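Local coordinates for alcohol dehydrogenase (Aeropyrum pernix, PDB 1H2B), which probably catalyses the zinc-dependent interconversion of alcohols with aldehydes or ketones, using NAD as the hydride carrier, at residues B[67-72]-B[129-134]; B[174-179]-B[259-264]; B[198-203]-B[224-229]. One frame throughout, in Å; residues are numbered along the deposited sequence. Where two conformers were deposited one is given.

Interaction 1 of 3, residues B[67-72]-B[129-134]; sequences ELLQPK and PGLNID
Leu69 and Asn132 bury the most surface in this contact, which lies in the GroES-like catalytic domain of a zinc-containing alcohol dehydrogenase. It joins the C-terminal end of the short helix 66-69 to the loop that precedes strand 140-143. The two residues meet at the roots of their side chains, Leu69 CB lying 4.3 Å from Asn132 CB. Beyond that point the side chains part. Leu69 runs on to Leu131, because its CG stands opposite its own carbonyl carbon (chi1 -58°), and it ends with CD1 3.8 Å from Leu131 CD1. These two leucines cross obliquely, methyl against methyl.

No direct hydrogen bond spans the segments; the polar link is made by two waters. The first donates to Leu69 O at 2.6 Å and accepts from Asn132 ND2 at 2.9 Å, bridging a main-chain carbonyl near the helix end to the amide. The other end of that amide is also held, since Asn132 OD1 is hydrogen-bonded to Phe128 N, and the two bonds together fix how the flat group is turned.

Gln70 leaves the helix with a positive phi of 37°, and the chain turns there to bring Pro71 onto the same asparagine. Leu131, the buried member of the group, also packs on His79, a ligand of the active-site zinc, and its side chain lies about 5 Å from the bound octanoic acid. The contact therefore backs onto the pocket that holds octanoic acid, probably the substrate site. Pro71 CB rests 3.8 Å from Asn132 O, and the second water, itself a donor to Lys72 O at 2.8 Å, gives its other hydrogen to that same Asn132 O at 3.2 Å.

Interaction 2 of 3, residues B[174-179]-B[259-264]; sequences YRAVKK and MDFVGS. With NAJ (nicotinamide-adenine-dinucleotide (acidic form)), chain I.
The Phe261 ring points its far end at helix 166-181, with CZ 4.0 Å from Ala176 CB; the methyl approaches obliquely. Ala202 of helix 197-209 and Val284 also pack on this phenyl group, so it is wedged between several elements of the Rossmann fold. On the helix itself a second flat group, the Tyr174 ring, has Lys178 CG over one face, offset toward the rim.

Strand 255-260 belongs to the parallel sheet of that fold, and Met259 near its end carries the rest of the packing. Met259 has the most surface buried in the contact. Its chain bends at the thioether (chi3 77°), which swings the terminal methyl across the helix backbone: CE lies 3.4 Å from Ala176 O and 3.6 Å from Ala176 CB. The same methyl is 4.0 Å from Val177 CG2, the two side chains crossing at about a right angle. No hydrogen bond joins the two segments; they meet through van der Waals packing, including that of the methyl on the Ala176 carbonyl.

Past the strand the chain turns to the cofactor. Asp260 OD1 grips two backbone amides: Val262 N, which approaches OD1 nearly in line with its C-O bond and closes an Asx turn, and Gly263 N, which comes from 39° above the carboxylate plane. Asp260 OD2 is tied to Thr267 OG1, which further fixes the carboxylate. With the turn set in this way, Val262 lies against the adenosine half of the dinucleotide, CG2 3.3 Å from the ribose oxygen O4B and CG1 3.7 Å from C8A of the adenine. Gly263 has a phi of 84° and sits where a CB would crowd the nicotinamide ribose; that ribose gives a hydrogen bond from O3D to Val262 O at 2.9 Å.

Interaction 3 of 3, residues B[198-203]-B[224-229]; sequences LGHIAV and LKLAER. With NAJ (nicotinamide-adenine-dinucleotide (acidic form)), chain I.
His200 and Leu226 face each other across two neighbouring helices, 197-209 and 221-229, whose nearest CA atoms, those of His200 and Ala227, are 6.5 Å apart. Leu226 extends from its helix with CG opposite the backbone N (chi1 174°) and sets CD2 3.8 Å from His200 CB. The methyl thus meets the root of the histidine, and it reaches the ring obliquely. That ring stands between its own backbone N and carbonyl carbon (chi1 90°), with Ile201 CG1 over one face. Both ring nitrogens are hydrogen-bonded, ND1 to Gly196 O and NE2 to Glu330 N. A carbonyl on one side and an amide on the other are consistent with a neutral ring protonated at ND1.

One turn further along, Val203 turns its two methyls to Ala227: CG1 lies 4.0 Å from Ala227 O, while CG2 is 4.5 Å from Ala227 CB. The small side chain of Ala227 is consistent with the close approach of the helices here, and the interface has no hydrogen bond across it.

The first turn of helix 197-209 serves the cofactor. Leu198 N donates to O2N of the pyrophosphate at 2.9 Å in an almost straight bond (176°), and the positive end of the helix dipole would be expected to reinforce it. The side chain flanks the same group, CD1 lying 3.4 Å from O2N, and CD2 reaches to 3.9 Å from C5N of the nicotinamide. With an alanine here both methyls are gone, though the backbone N-H could still reach O2N, and the nicotinamide ring is likely to be left freer to shift for want of CD2 beside C5N, with the phosphate less closely flanked.

Two helices of successive beta-alpha-beta crossovers, packed side by side with the glycine-rich turn at the phosphates, are the hallmark of the NAD-binding Rossmann fold.

From the N terminus, interaction 1 comes first: it closes a loop of 56 residues within the GroES-like part, joining helix 66-69 to the loop before strand 140-143, and is complete before the others begin. Interaction 2 then opens on helix 166-181 and closes 79 residues later at the end of strand 255-260. Interaction 3 both opens and closes between these points, linking helix 197-209 to helix 221-229. The inner and outer contacts touch: Phe261 CD2 lies 3.7 Å from Leu198 CB, and both reach the same dinucleotide. Interaction 1 stands apart, its centre about 23 Å from that of interaction 2 and about 30 Å from that of interaction 3, across the chain's centre.

Interaction 1 of 3, residues B[67-72]-B[129-134]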
loop_
_atom_site.group_PDB
_atom_site.type_symbol
_atom_site.label_atom_id
_atom_site.label_comp_id
_atom_site.label_asym_id
_atom_site.label_seq_id
_atom_site.Cartn_x
_atom_site.Cartn_y
_atom_site.Cartn_z
ATOM N N GLU B 67 20.184 22.444 -20.295
ATOM C CA GLU B 67 18.802 22.917 -20.362
ATOM C C GLU B 67 18.062 22.864 -19.006
ATOM O O GLU B 67 17.505 23.871 -18.570
ATOM C CB GLU B 67 18.045 22.148 -21.458
ATOM C CG GLU B 67 16.544 22.401 -21.527
ATOM C CD GLU B 67 15.896 21.746 -22.735
ATOM O OE1 GLU B 67 15.788 20.499 -22.768
ATOM O OE2 GLU B 67 15.487 22.482 -23.656
ATOM N N LEU B 68 18.086 21.713 -18.328
ATOM C CA LEU B 68 17.279 21.526 -17.113
ATOM C C LEU B 68 17.804 22.185 -15.837
ATOM O O LEU B 68 17.016 22.638 -15.004
ATOM C CB LEU B 68 16.982 20.039 -16.847
ATOM C CG LEU B 68 15.963 19.320 -17.758
ATOM C CD1 LEU B 68 16.001 17.819 -17.515
ATOM C CD2 LEU B 68 14.541 19.843 -17.561
ATOM N N LEU B 69 19.126 22.219 -15.679
ATOM C CA LEU B 69 19.732 22.684 -14.433
ATOM C C LEU B 69 20.395 24.048 -14.570
ATOM O O LEU B 69 20.597 24.735 -13.565
ATOM C CB LEU B 69 20.770 21.676 -13.929
ATOM C CG LEU B 69 20.271 20.254 -13.665
ATOM C CD1 LEU B 69 21.441 19.418 -13.237
ATOM C CD2 LEU B 69 19.132 20.200 -12.637
ATOM N N GLN B 70 20.750 24.403 -15.808
ATOM C CA GLN B 70 21.462 25.645 -16.138
ATOM C C GLN B 70 22.526 26.064 -15.103
ATOM O O GLN B 70 22.407 27.136 -14.493
ATOM C CB GLN B 70 20.450 26.794 -16.408
ATOM N N PRO B 71 23.561 25.234 -14.911
ATOM C CA PRO B 71 24.568 25.498 -13.877
ATOM C C PRO B 71 25.566 26.535 -14.347
ATOM O O PRO B 71 25.789 26.678 -15.554
ATOM C CB PRO B 71 25.289 24.152 -13.741
ATOM C CG PRO B 71 25.211 23.556 -15.129
ATOM C CD PRO B 71 23.867 23.994 -15.663
ATOM N N LYS B 72 26.177 27.237 -13.403
ATOM C CA LYS B 72 27.254 28.156 -13.740
ATOM C C LYS B 72 28.540 27.370 -13.973
ATOM O O LYS B 72 28.926 26.548 -13.141
ATOM C CB LYS B 72 27.430 29.192 -12.624
ATOM C CG LYS B 72 28.563 30.195 -12.838
ATOM C CD LYS B 72 28.659 31.172 -11.660
ATOM C CE LYS B 72 29.784 30.789 -10.690
ATOM N NZ LYS B 72 29.294 30.279 -9.371
ATOM N N PRO B 129 25.611 18.613 -5.196
ATOM C CA PRO B 129 27.046 18.626 -5.499
ATOM C C PRO B 129 27.426 17.685 -6.666
ATOM O O PRO B 129 27.039 16.514 -6.746
ATOM C CB PRO B 129 27.680 18.174 -4.201
ATOM C CG PRO B 129 26.723 18.796 -3.137
ATOM C CD PRO B 129 25.361 18.505 -3.744
ATOM N N GLY B 130 28.153 18.258 -7.621
ATOM C CA GLY B 130 28.533 17.481 -8.781
ATOM C C GLY B 130 27.580 17.593 -9.945
ATOM O O GLY B 130 27.975 17.276 -11.065
ATOM N N LEU B 131 26.326 17.967 -9.711
ATOM C CA LEU B 131 25.354 18.021 -10.805
ATOM C C LEU B 131 25.185 19.443 -11.244
ATOM O O LEU B 131 25.254 19.726 -12.422
ATOM C CB LEU B 131 23.972 17.515 -10.382
ATOM C CG LEU B 131 23.597 16.128 -10.891
ATOM C CD1 LEU B 131 23.229 16.156 -12.350
ATOM C CD2 LEU B 131 24.728 15.127 -10.641
ATOM N N ASN B 132 24.899 20.320 -10.280
ATOM C CA ASN B 132 24.737 21.751 -10.543
ATOM C C ASN B 132 25.633 22.709 -9.750
ATOM O O ASN B 132 25.618 23.924 -10.011
ATOM C CB ASN B 132 23.240 22.170 -10.491
ATOM C CG ASN B 132 22.618 22.085 -9.097
ATOM O OD1 ASN B 132 23.151 21.474 -8.183
ATOM N ND2 ASN B 132 21.461 22.717 -8.942
ATOM N N ILE B 133 26.409 22.179 -8.804
ATOM C CA ILE B 133 27.371 22.954 -7.996
ATOM C C ILE B 133 28.580 22.071 -7.753
ATOM O O ILE B 133 28.552 20.907 -8.131
ATOM C CB ILE B 133 26.740 23.426 -6.633
ATOM C CG1 ILE B 133 26.251 22.247 -5.761
ATOM C CG2 ILE B 133 25.562 24.372 -6.863
ATOM C CD1 ILE B 133 25.924 22.632 -4.296
ATOM N N ASP B 134 29.639 22.604 -7.137
ATOM C CA ASP B 134 30.869 21.849 -6.984
ATOM C C ASP B 134 30.660 20.534 -6.204
ATOM O O ASP B 134 29.966 20.488 -5.159
ATOM C CB ASP B 134 31.898 22.641 -6.217
ATOM C CG ASP B 134 32.515 23.754 -7.034
ATOM O OD1 ASP B 134 32.559 23.638 -8.281
ATOM O OD2 ASP B 134 32.998 24.766 -6.460
HETATM O O HOH W 1 20.079 23.951 -11.185
HETATM O O HOH W 2 28.014 25.884 -10.606
#

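Interaction 2 of 3, residues B[174-179]-B[259-264]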
loop_
_atom_site.group_PDB
_atom_site.type_symbol
_atom_site.label_atom_id
_atom_site.label_comp_id
_atom_site.label_asym_id
_atom_site.label_seq_id
_atom_site.Cartn_x
_atom_site.Cartn_y
_atom_site.Cartn_z
ATOM N N TYR B 174 18.602 0.805 -4.975
ATOM C CA TYR B 174 17.800 0.381 -3.822
ATOM C C TYR B 174 16.380 0.930 -3.832
ATOM O O TYR B 174 15.418 0.153 -3.653
ATOM C CB TYR B 174 18.552 0.806 -2.512
ATOM C CG TYR B 174 17.860 0.353 -1.271
ATOM C CD1 TYR B 174 17.203 1.272 -0.460
ATOM C CD2 TYR B 174 17.913 -0.991 -0.897
ATOM C CE1 TYR B 174 16.559 0.868 0.682
ATOM C CE2 TYR B 174 17.277 -1.422 0.250
ATOM C CZ TYR B 174 16.593 -0.481 1.026
ATOM O OH TYR B 174 15.969 -0.931 2.179
ATOM N N ARG B 175 16.229 2.236 -4.112
ATOM C CA ARG B 175 14.875 2.782 -4.248
ATOM C C ARG B 175 14.129 2.115 -5.378
ATOM O O ARG B 175 12.933 1.783 -5.245
ATOM C CB ARG B 175 14.895 4.292 -4.457
ATOM C CG ARG B 175 13.485 4.904 -4.523
ATOM C CD ARG B 175 13.608 6.400 -4.601
ATOM N NE ARG B 175 12.374 7.160 -4.741
ATOM C CZ ARG B 175 11.730 7.757 -3.751
ATOM N NH1 ARG B 175 12.125 7.625 -2.492
ATOM N NH2 ARG B 175 10.669 8.499 -4.005
ATOM N N ALA B 176 14.812 1.879 -6.502
ATOM C CA ALA B 176 14.146 1.236 -7.614
ATOM C C ALA B 176 13.733 -0.187 -7.286
ATOM O O ALA B 176 12.675 -0.629 -7.706
ATOM C CB ALA B 176 15.099 1.285 -8.861
ATOM N N VAL B 177 14.588 -0.922 -6.560
ATOM C CA VAL B 177 14.247 -2.302 -6.177
ATOM C C VAL B 177 13.105 -2.299 -5.170
ATOM O O VAL B 177 12.244 -3.195 -5.225
ATOM C CB VAL B 177 15.502 -3.066 -5.689
ATOM C CG1 VAL B 177 15.079 -4.370 -4.954
ATOM C CG2 VAL B 177 16.444 -3.363 -6.902
ATOM N N LYS B 178 13.081 -1.333 -4.256
ATOM C CA LYS B 178 11.887 -1.172 -3.375
ATOM C C LYS B 178 10.631 -1.017 -4.185
ATOM O O LYS B 178 9.609 -1.676 -3.890
ATOM C CB LYS B 178 12.045 0.028 -2.456
ATOM C CG LYS B 178 13.134 -0.150 -1.439
ATOM C CD LYS B 178 12.929 0.808 -0.263
ATOM C CE LYS B 178 13.031 0.074 1.046
ATOM N NZ LYS B 178 12.458 0.754 2.266
ATOM N N LYS B 179 10.652 -0.173 -5.224
ATOM C CA LYS B 179 9.487 -0.065 -6.097
ATOM C C LYS B 179 9.135 -1.430 -6.710
ATOM O O LYS B 179 7.984 -1.879 -6.656
ATOM C CB LYS B 179 9.720 0.941 -7.245
ATOM C CG LYS B 179 9.784 2.405 -6.831
ATOM C CD LYS B 179 9.937 3.198 -8.112
ATOM C CE LYS B 179 9.696 4.673 -7.877
ATOM N NZ LYS B 179 10.666 5.214 -6.919
ATOM N N MET B 259 13.469 -3.477 -15.306
ATOM C CA MET B 259 14.161 -2.331 -14.705
ATOM C C MET B 259 15.211 -1.888 -15.693
ATOM O O MET B 259 16.104 -2.651 -15.999
ATOM C CB MET B 259 14.817 -2.757 -13.372
ATOM C CG MET B 259 13.774 -3.369 -12.380
ATOM S SD MET B 259 14.536 -3.669 -10.820
ATOM C CE MET B 259 14.591 -2.025 -10.129
ATOM N N ASP B 260 15.085 -0.659 -16.223
ATOM C CA ASP B 260 16.060 -0.203 -17.213
ATOM C C ASP B 260 17.131 0.612 -16.503
ATOM O O ASP B 260 16.858 1.753 -16.082
ATOM C CB ASP B 260 15.346 0.667 -18.249
ATOM C CG ASP B 260 16.272 1.099 -19.353
ATOM O OD1 ASP B 260 17.499 0.957 -19.188
ATOM O OD2 ASP B 260 15.832 1.569 -20.422
ATOM N N PHE B 261 18.301 -0.021 -16.298
ATOM C CA PHE B 261 19.476 0.643 -15.724
ATOM C C PHE B 261 20.490 1.024 -16.797
ATOM O O PHE B 261 21.696 1.064 -16.529
ATOM C CB PHE B 261 20.133 -0.290 -14.667
ATOM C CG PHE B 261 19.345 -0.406 -13.419
ATOM C CD1 PHE B 261 18.570 -1.538 -13.141
ATOM C CD2 PHE B 261 19.439 0.595 -12.459
ATOM C CE1 PHE B 261 17.873 -1.647 -11.896
ATOM C CE2 PHE B 261 18.710 0.516 -11.236
ATOM C CZ PHE B 261 17.959 -0.653 -10.944
ATOM N N VAL B 262 19.981 1.298 -18.005
ATOM C CA VAL B 262 20.831 1.751 -19.132
ATOM C C VAL B 262 20.336 3.125 -19.627
ATOM O O VAL B 262 21.101 4.124 -19.638
ATOM C CB VAL B 262 20.744 0.772 -20.303
ATOM C CG1 VAL B 262 21.767 1.199 -21.414
ATOM C CG2 VAL B 262 21.037 -0.677 -19.832
ATOM N N GLY B 263 19.077 3.167 -20.077
ATOM C CA GLY B 263 18.485 4.435 -20.464
ATOM C C GLY B 263 18.795 4.873 -21.877
ATOM O O GLY B 263 18.389 5.967 -22.263
ATOM N N SER B 264 19.488 4.039 -22.655
ATOM C CA SER B 264 19.736 4.393 -24.067
ATOM C C SER B 264 18.468 4.270 -24.901
ATOM O O SER B 264 17.482 3.624 -24.489
ATOM C CB SER B 264 20.793 3.482 -24.689
ATOM O OG SER B 264 20.340 2.114 -24.701
HETATM P PA NAJ I . 27.044 2.141 -16.726
HETATM O O1A NAJ I . 27.697 2.728 -17.946
HETATM O O2A NAJ I . 27.922 1.648 -15.564
HETATM O O5B NAJ I . 26.184 0.841 -17.070
HETATM C C5B NAJ I . 25.390 0.738 -18.260
HETATM C C4B NAJ I . 25.309 -0.756 -18.524
HETATM O O4B NAJ I . 24.351 -0.940 -19.586
HETATM C C3B NAJ I . 26.641 -1.386 -18.930
HETATM O O3B NAJ I . 26.917 -2.581 -18.182
HETATM C C2B NAJ I . 26.352 -1.640 -20.403
HETATM O O2B NAJ I . 27.142 -2.691 -20.980
HETATM C C1B NAJ I . 24.852 -1.963 -20.436
HETATM N N9A NAJ I . 24.213 -1.805 -21.742
HETATM C C8A NAJ I . 24.484 -0.909 -22.785
HETATM N N7A NAJ I . 23.597 -1.117 -23.796
HETATM C C5A NAJ I . 22.774 -2.138 -23.417
HETATM C C6A NAJ I . 21.715 -2.770 -24.020
HETATM N N6A NAJ I . 21.293 -2.471 -25.257
HETATM N N1A NAJ I . 21.044 -3.737 -23.318
HETATM C C2A NAJ I . 21.444 -4.145 -22.057
HETATM N N3A NAJ I . 22.504 -3.534 -21.485
HETATM C C4A NAJ I . 23.158 -2.551 -22.159
HETATM O O3 NAJ I . 25.993 3.226 -16.230
HETATM P PN NAJ I . 25.511 3.571 -14.729
HETATM O O1N NAJ I . 26.405 4.553 -14.126
HETATM O O2N NAJ I . 25.208 2.316 -14.012
HETATM O O5D NAJ I . 24.178 4.395 -15.074
HETATM C C5D NAJ I . 23.088 3.685 -15.660
HETATM C C4D NAJ I . 22.054 4.681 -16.159
HETATM O O4D NAJ I . 21.387 5.236 -15.011
HETATM C C3D NAJ I . 22.649 5.883 -16.892
HETATM O O3D NAJ I . 21.665 6.367 -17.825
HETATM C C2D NAJ I . 22.828 6.915 -15.770
HETATM O O2D NAJ I . 22.909 8.249 -16.187
HETATM C C1D NAJ I . 21.519 6.637 -15.008
HETATM N N1N NAJ I . 21.393 7.130 -13.636
HETATM C C2N NAJ I . 20.123 7.369 -13.202
HETATM C C3N NAJ I . 19.910 7.775 -11.896
HETATM C C7N NAJ I . 18.522 8.095 -11.447
HETATM O O7N NAJ I . 18.427 8.565 -10.191
HETATM N N7N NAJ I . 17.408 7.884 -12.154
HETATM C C4N NAJ I . 20.985 7.931 -10.960
HETATM C C5N NAJ I . 22.254 7.492 -11.431
HETATM C C6N NAJ I . 22.449 7.136 -12.752
#

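Interaction 3 of 3, residues B[198-203]-B[224-229]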
loop_
_atom_site.group_PDB
_atom_site.type_symbol
_atom_site.label_atom_id
_atom_site.label_comp_id
_atom_site.label_asym_id
_atom_site.label_seq_id
_atom_site.Cartn_x
_atom_site.Cartn_y
_atom_site.Cartn_z
ATOM N N LEU B 198 25.097 0.883 -11.545
ATOM C CA LEU B 198 23.863 0.700 -10.809
ATOM C C LEU B 198 23.352 -0.762 -10.917
ATOM O O LEU B 198 22.960 -1.373 -9.904
ATOM C CB LEU B 198 22.777 1.626 -11.371
ATOM C CG LEU B 198 22.765 3.008 -10.784
ATOM C CD1 LEU B 198 23.955 3.838 -11.256
ATOM C CD2 LEU B 198 21.428 3.639 -11.170
ATOM N N GLY B 199 23.341 -1.306 -12.140
ATOM C CA GLY B 199 22.714 -2.583 -12.381
ATOM C C GLY B 199 23.305 -3.755 -11.605
ATOM O O GLY B 199 22.543 -4.625 -11.174
ATOM N N HIS B 200 24.630 -3.808 -11.465
ATOM C CA HIS B 200 25.224 -4.935 -10.749
ATOM C C HIS B 200 24.867 -4.898 -9.276
ATOM O O HIS B 200 24.730 -5.945 -8.628
ATOM C CB HIS B 200 26.732 -5.014 -11.010
ATOM C CG HIS B 200 27.552 -4.231 -10.036
ATOM N ND1 HIS B 200 27.725 -2.876 -10.148
ATOM C CD2 HIS B 200 28.285 -4.624 -8.955
ATOM C CE1 HIS B 200 28.499 -2.449 -9.162
ATOM N NE2 HIS B 200 28.868 -3.493 -8.433
ATOM N N ILE B 201 24.604 -3.695 -8.744
ATOM C CA ILE B 201 24.076 -3.589 -7.400
ATOM C C ILE B 201 22.646 -4.051 -7.373
ATOM O O ILE B 201 22.235 -4.803 -6.492
ATOM C CB ILE B 201 24.217 -2.132 -6.865
ATOM C CG1 ILE B 201 25.714 -1.755 -6.882
ATOM C CG2 ILE B 201 23.666 -2.045 -5.441
ATOM C CD1 ILE B 201 25.999 -0.287 -6.471
ATOM N N ALA B 202 21.864 -3.639 -8.380
ATOM C CA ALA B 202 20.455 -4.049 -8.418
ATOM C C ALA B 202 20.300 -5.576 -8.475
ATOM O O ALA B 202 19.389 -6.108 -7.854
ATOM C CB ALA B 202 19.724 -3.383 -9.585
ATOM N N VAL B 203 21.192 -6.272 -9.187
ATOM C CA VAL B 203 21.104 -7.748 -9.216
ATOM C C VAL B 203 21.164 -8.293 -7.797
ATOM O O VAL B 203 20.327 -9.123 -7.416
ATOM C CB VAL B 203 22.254 -8.391 -10.058
ATOM C CG1 VAL B 203 22.297 -9.958 -9.859
ATOM C CG2 VAL B 203 22.104 -8.043 -11.537
ATOM N N LEU B 224 27.782 -10.146 -18.160
ATOM C CA LEU B 224 26.904 -11.296 -17.967
ATOM C C LEU B 224 27.457 -12.297 -16.960
ATOM O O LEU B 224 26.708 -12.820 -16.122
ATOM C CB LEU B 224 26.568 -11.973 -19.282
ATOM C CG LEU B 224 25.956 -11.114 -20.396
ATOM C CD1 LEU B 224 25.737 -11.941 -21.661
ATOM C CD2 LEU B 224 24.643 -10.519 -19.900
ATOM N N LYS B 225 28.767 -12.573 -17.032
ATOM C CA LYS B 225 29.384 -13.391 -15.994
ATOM C C LYS B 225 29.292 -12.737 -14.614
ATOM O O LYS B 225 29.079 -13.427 -13.602
ATOM C CB LYS B 225 30.868 -13.646 -16.371
ATOM C CG LYS B 225 31.034 -14.559 -17.591
ATOM C CD LYS B 225 32.446 -14.430 -18.173
ATOM C CE LYS B 225 33.385 -15.426 -17.570
ATOM N NZ LYS B 225 34.674 -15.488 -18.328
ATOM N N LEU B 226 29.456 -11.408 -14.560
ATOM C CA LEU B 226 29.346 -10.699 -13.279
ATOM C C LEU B 226 27.937 -10.933 -12.701
ATOM O O LEU B 226 27.760 -11.248 -11.506
ATOM C CB LEU B 226 29.628 -9.200 -13.450
ATOM C CG LEU B 226 29.412 -8.317 -12.225
ATOM C CD1 LEU B 226 30.421 -8.690 -11.110
ATOM C CD2 LEU B 226 29.598 -6.865 -12.633
ATOM N N ALA B 227 26.923 -10.774 -13.557
ATOM C CA ALA B 227 25.568 -11.022 -13.093
ATOM C C ALA B 227 25.363 -12.444 -12.581
ATOM O O ALA B 227 24.725 -12.652 -11.565
ATOM C CB ALA B 227 24.537 -10.703 -14.202
ATOM N N GLU B 228 25.912 -13.429 -13.290
ATOM C CA GLU B 228 25.904 -14.822 -12.801
ATOM C C GLU B 228 26.529 -14.992 -11.398
ATOM O O GLU B 228 25.927 -15.632 -10.517
ATOM C CB GLU B 228 26.615 -15.718 -13.819
ATOM C CG GLU B 228 25.827 -15.938 -15.104
ATOM C CD GLU B 228 26.519 -16.854 -16.106
ATOM O OE1 GLU B 228 27.763 -16.848 -16.197
ATOM O OE2 GLU B 228 25.804 -17.569 -16.826
ATOM N N ARG B 229 27.704 -14.414 -11.184
ATOM C CA ARG B 229 28.344 -14.505 -9.865
ATOM C C ARG B 229 27.543 -13.817 -8.784
ATOM O O ARG B 229 27.629 -14.189 -7.606
ATOM C CB ARG B 229 29.763 -13.935 -9.864
ATOM C CG ARG B 229 30.686 -14.497 -10.896
ATOM C CD ARG B 229 32.131 -14.083 -10.667
ATOM N NE ARG B 229 32.405 -12.664 -10.932
ATOM C CZ ARG B 229 32.664 -12.170 -12.147
ATOM N NH1 ARG B 229 32.657 -12.972 -13.205
ATOM N NH2 ARG B 229 32.959 -10.870 -12.300
HETATM P PA NAJ I . 27.044 2.141 -16.726
HETATM O O1A NAJ I . 27.697 2.728 -17.946
HETATM O O2A NAJ I . 27.922 1.648 -15.564
HETATM O O5B NAJ I . 26.184 0.841 -17.070
HETATM C C5B NAJ I . 25.390 0.738 -18.260
HETATM C C4B NAJ I . 25.309 -0.756 -18.524
HETATM O O4B NAJ I . 24.351 -0.940 -19.586
HETATM C C3B NAJ I . 26.641 -1.386 -18.930
HETATM O O3B NAJ I . 26.917 -2.581 -18.182
HETATM C C2B NAJ I . 26.352 -1.640 -20.403
HETATM O O2B NAJ I . 27.142 -2.691 -20.980
HETATM C C1B NAJ I . 24.852 -1.963 -20.436
HETATM N N9A NAJ I . 24.213 -1.805 -21.742
HETATM C C8A NAJ I . 24.484 -0.909 -22.785
HETATM N N7A NAJ I . 23.597 -1.117 -23.796
HETATM C C5A NAJ I . 22.774 -2.138 -23.417
HETATM C C6A NAJ I . 21.715 -2.770 -24.020
HETATM N N6A NAJ I . 21.293 -2.471 -25.257
HETATM N N1A NAJ I . 21.044 -3.737 -23.318
HETATM C C2A NAJ I . 21.444 -4.145 -22.057
HETATM N N3A NAJ I . 22.504 -3.534 -21.485
HETATM C C4A NAJ I . 23.158 -2.551 -22.159
HETATM O O3 NAJ I . 25.993 3.226 -16.230
HETATM P PN NAJ I . 25.511 3.571 -14.729
HETATM O O1N NAJ I . 26.405 4.553 -14.126
HETATM O O2N NAJ I . 25.208 2.316 -14.012
HETATM O O5D NAJ I . 24.178 4.395 -15.074
HETATM C C5D NAJ I . 23.088 3.685 -15.660
HETATM C C4D NAJ I . 22.054 4.681 -16.159
HETATM O O4D NAJ I . 21.387 5.236 -15.011
HETATM C C3D NAJ I . 22.649 5.883 -16.892
HETATM O O3D NAJ I . 21.665 6.367 -17.825
HETATM C C2D NAJ I . 22.828 6.915 -15.770
HETATM O O2D NAJ I . 22.909 8.249 -16.187
HETATM C C1D NAJ I . 21.519 6.637 -15.008
HETATM N N1N NAJ I . 21.393 7.130 -13.636
HETATM C C2N NAJ I . 20.123 7.369 -13.202
HETATM C C3N NAJ I . 19.910 7.775 -11.896
HETATM C C7N NAJ I . 18.522 8.095 -11.447
HETATM O O7N NAJ I . 18.427 8.565 -10.191
HETATM N N7N NAJ I . 17.408 7.884 -12.154
HETATM C C4N NAJ I . 20.985 7.931 -10.960
HETATM C C5N NAJ I . 22.254 7.492 -11.431
HETATM C C6N NAJ I . 22.449 7.136 -12.752
#